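Local coordinates for DUF1214 domain-containing protein (Burkholderia cenocepacia, PDB 6ANS) that is of unknown function but belongs to the DUF1214 family and carries a sodium ion on a buried loop between its two beta-rich halves, at residues 102-107 with 311-316. Sequence-based numbering, arbitrary orientation.
Sequences IGADNP and YWMESL. With NA (sodium ion), chain F.
Asp105 and Ser315 join two buried loops, one leading into strand 109-115 and the other following strand 303-309, in a worked example of how a carboxylate can order a loop-to-loop contact. Each strand belongs to a different antiparallel sheet, so the contact ties the two beta-rich halves of this DUF1214 protein together. The tight part is polar. Asp105 turns both oxygens to Ser315: OD1 accepts Ser315 N through its syn lone pair at 2.8 Å, in a straight bond (180°), while OD2 lies 2.4 Å from Ser315 OG, too short for a confident hydrogen bond. The OD1 bond probably limits rotation of the carboxylate, and Ser315 OG is also hydrogen-bonded to Lys101 NZ. With CG set between its own N and carbonyl carbon (chi1 56°), Asp105 brings its carboxylate to the facing loop. Beside this pair, Ala104 N donates to Met313 O at 2.7 Å, in the carbonyl plane.

The apolar contacts are looser. Selenomethionine Met313 bends at chi3 (63°), and its methyl CE merely approaches Ala104 CB at 4.1 Å; at the other end Pro107 CG rests as lightly on Ser315 CB. Toward partly exposed Ile102, a water links the two loops, accepting from Gly103 N and donating to Trp312 O. The carbonyls of the same turn face the metal: Gly103 O and Ala104 O each bind sodium at 2.4 Å.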
ATOM      1  N   ILE A 102      -0.018  13.634   0.225  1.00 20.52           N
ATOM      2  CA  ILE A 102      -0.523  14.559   1.240  1.00 26.22           C
ATOM      3  C   ILE A 102       0.355  15.805   1.300  1.00 28.69           C
ATOM      4  O   ILE A 102       1.576  15.704   1.468  1.00 26.45           O
ATOM      5  CB  ILE A 102      -0.557  13.916   2.639  1.00 26.95           C
ATOM      6  CG1 ILE A 102      -1.555  12.763   2.716  1.00 24.39           C
ATOM      7  CG2 ILE A 102      -0.877  14.992   3.698  1.00 28.24           C
ATOM      8  CD1 ILE A 102      -1.472  11.987   4.041  1.00 23.15           C
ATOM      9  N   GLY A 103      -0.274  16.977   1.203  1.00 22.63           N
ATOM     10  CA  GLY A 103       0.326  18.209   1.691  1.00 24.55           C
ATOM     11  C   GLY A 103       1.572  18.660   0.962  1.00 22.71           C
ATOM     12  O   GLY A 103       2.544  19.064   1.600  1.00 21.62           O
ATOM     13  N   ALA A 104       1.534  18.658  -0.369  1.00 23.74           N
ATOM     14  CA  ALA A 104       2.709  18.929  -1.199  1.00 27.35           C
ATOM     15  C   ALA A 104       3.805  17.904  -0.902  1.00 21.34           C
ATOM     16  O   ALA A 104       4.886  18.225  -0.407  1.00 29.72           O
ATOM     17  CB  ALA A 104       3.214  20.367  -1.004  1.00 23.56           C
ATOM     18  N   ASP A 105       3.473  16.648  -1.182  1.00 20.81           N
ATOM     19  CA  ASP A 105       4.419  15.543  -1.077  1.00 21.95           C
ATOM     20  C   ASP A 105       5.635  15.822  -1.944  1.00 26.04           C
ATOM     21  O   ASP A 105       5.498  16.229  -3.096  1.00 24.02           O
ATOM     22  CB  ASP A 105       3.764  14.232  -1.515  1.00 22.43           C
ATOM     23  CG  ASP A 105       3.192  14.310  -2.936  1.00 28.03           C
ATOM     24  OD1 ASP A 105       2.277  15.133  -3.152  1.00 25.60           O
ATOM     25  OD2 ASP A 105       3.672  13.578  -3.841  1.00 27.68           O
ATOM     26  N   ASN A 106       6.825  15.650  -1.367  1.00 21.25           N
ATOM     27  CA  ASN A 106       8.063  15.881  -2.097  1.00 25.83           C
ATOM     28  C   ASN A 106       8.350  14.697  -3.012  1.00 22.77           C
ATOM     29  O   ASN A 106       8.676  13.610  -2.521  1.00 25.22           O
ATOM     30  CB  ASN A 106       9.227  16.091  -1.131  1.00 23.93           C
ATOM     31  CG  ASN A 106      10.487  16.572  -1.839  1.00 25.24           C
ATOM     32  OD1 ASN A 106      10.615  16.442  -3.058  1.00 23.01           O
ATOM     33  ND2 ASN A 106      11.408  17.168  -1.073  1.00 23.26           N
ATOM     34  N   PRO A 107       8.285  14.868  -4.335  1.00 25.71           N
ATOM     35  CA  PRO A 107       8.533  13.720  -5.226  1.00 24.49           C
ATOM     36  C   PRO A 107       9.947  13.170  -5.091  1.00 27.83           C
ATOM     37  O   PRO A 107      10.161  11.985  -5.352  1.00 28.39           O
ATOM     38  CB  PRO A 107       8.281  14.293  -6.630  1.00 24.50           C
ATOM     39  CG  PRO A 107       7.466  15.539  -6.411  1.00 22.61           C
ATOM     40  CD  PRO A 107       7.969  16.094  -5.091  1.00 22.50           C
ATOM     41  N   TYR A 311      -4.955  20.973  -7.154  1.00 24.11           N
ATOM     42  CA  TYR A 311      -5.524  21.841  -6.127  1.00 28.36           C
ATOM     43  C   TYR A 311      -5.490  21.194  -4.751  1.00 25.46           C
ATOM     44  O   TYR A 311      -5.413  21.901  -3.739  1.00 25.20           O
ATOM     45  CB  TYR A 311      -6.959  22.233  -6.471  1.00 24.77           C
ATOM     46  CG  TYR A 311      -7.513  23.239  -5.482  1.00 26.70           C
ATOM     47  CD1 TYR A 311      -7.225  24.592  -5.613  1.00 29.05           C
ATOM     48  CD2 TYR A 311      -8.303  22.834  -4.410  1.00 27.06           C
ATOM     49  CE1 TYR A 311      -7.713  25.522  -4.725  1.00 32.83           C
ATOM     50  CE2 TYR A 311      -8.822  23.760  -3.518  1.00 30.20           C
ATOM     51  CZ  TYR A 311      -8.515  25.102  -3.677  1.00 35.36           C
ATOM     52  OH  TYR A 311      -8.999  26.032  -2.793  1.00 33.10           O
ATOM     53  N   TRP A 312      -5.560  19.865  -4.693  1.00 24.73           N
ATOM     54  CA  TRP A 312      -5.541  19.097  -3.450  1.00 21.45           C
ATOM     55  C   TRP A 312      -4.145  18.951  -2.856  1.00 24.88           C
ATOM     56  O   TRP A 312      -3.982  18.235  -1.858  1.00 23.90           O
ATOM     57  CB  TRP A 312      -6.181  17.725  -3.729  1.00 27.38           C
ATOM     58  CG  TRP A 312      -7.476  17.957  -4.479  1.00 32.90           C
ATOM     59  CD1 TRP A 312      -7.765  17.611  -5.774  1.00 28.61           C
ATOM     60  CD2 TRP A 312      -8.614  18.681  -3.997  1.00 27.24           C
ATOM     61  NE1 TRP A 312      -9.023  18.055  -6.111  1.00 27.66           N
ATOM     62  CE2 TRP A 312      -9.567  18.708  -5.038  1.00 25.69           C
ATOM     63  CE3 TRP A 312      -8.929  19.285  -2.776  1.00 29.36           C
ATOM     64  CZ2 TRP A 312     -10.815  19.318  -4.894  1.00 28.88           C
ATOM     65  CZ3 TRP A 312     -10.170  19.896  -2.636  1.00 26.47           C
ATOM     66  CH2 TRP A 312     -11.095  19.906  -3.691  1.00 30.93           C
HETATM   67  N   MSE A 313      -3.145  19.600  -3.455  1.00 21.83           N
HETATM   68  CA  MSE A 313      -1.765  19.611  -2.968  1.00 30.77           C
HETATM   69  C   MSE A 313      -1.158  18.214  -3.021  1.00 24.55           C
HETATM   70  O   MSE A 313      -0.274  17.850  -2.245  1.00 24.55           O
HETATM   71  CB  MSE A 313      -1.698  20.241  -1.560  1.00 20.68           C
HETATM   72  CG  MSE A 313      -2.259  21.667  -1.593  1.00 31.38           C
HETATM   73 SE   MSE A 313      -1.917  22.766   0.028  1.00 42.06          SE
HETATM   74  CE  MSE A 313       0.057  22.795  -0.112  1.00 29.57           C
ATOM     75  N   GLU A 314      -1.638  17.426  -3.969  1.00 26.52           N
ATOM     76  CA  GLU A 314      -0.912  16.248  -4.403  1.00 21.65           C
ATOM     77  C   GLU A 314       0.013  16.677  -5.523  1.00 24.36           C
ATOM     78  O   GLU A 314      -0.435  17.347  -6.460  1.00 22.38           O
ATOM     79  CB  GLU A 314      -1.841  15.171  -4.945  1.00 19.90           C
ATOM     80  CG  GLU A 314      -2.944  14.679  -4.053  1.00 28.95           C
ATOM     81  CD  GLU A 314      -3.780  13.664  -4.818  1.00 30.85           C
ATOM     82  OE1 GLU A 314      -4.449  14.069  -5.786  1.00 32.42           O
ATOM     83  OE2 GLU A 314      -3.709  12.464  -4.497  1.00 26.37           O
ATOM     84  N   SER A 315       1.278  16.268  -5.456  1.00 20.25           N
ATOM     85  CA  SER A 315       2.127  16.428  -6.628  1.00 30.06           C
ATOM     86  C   SER A 315       1.450  15.788  -7.832  1.00 28.48           C
ATOM     87  O   SER A 315       0.716  14.802  -7.705  1.00 22.43           O
ATOM     88  CB  SER A 315       3.508  15.797  -6.404  1.00 24.80           C
ATOM     89  OG  SER A 315       3.408  14.411  -6.123  1.00 20.41           O
ATOM     90  N   LEU A 316       1.683  16.367  -9.007  1.00 26.56           N
ATOM     91  CA  LEU A 316       1.237  15.735 -10.243  1.00 28.56           C
ATOM     92  C   LEU A 316       1.988  14.418 -10.443  1.00 29.33           C
ATOM     93  O   LEU A 316       2.859  14.074  -9.637  1.00 25.97           O
ATOM     94  CB  LEU A 316       1.408  16.692 -11.423  1.00 23.87           C
ATOM     95  CG  LEU A 316       0.572  17.985 -11.313  1.00 30.48           C
ATOM     96  CD1 LEU A 316       0.729  18.840 -12.571  1.00 33.08           C
ATOM     97  CD2 LEU A 316      -0.899  17.684 -11.039  1.00 24.76           C
TER
HETATM   98 NA    NA F 402       4.793  18.445   2.002  1.00 26.48          NA
HETATM   99  O   HOH W   1      -2.863  17.203   0.575  1.00 18.50           O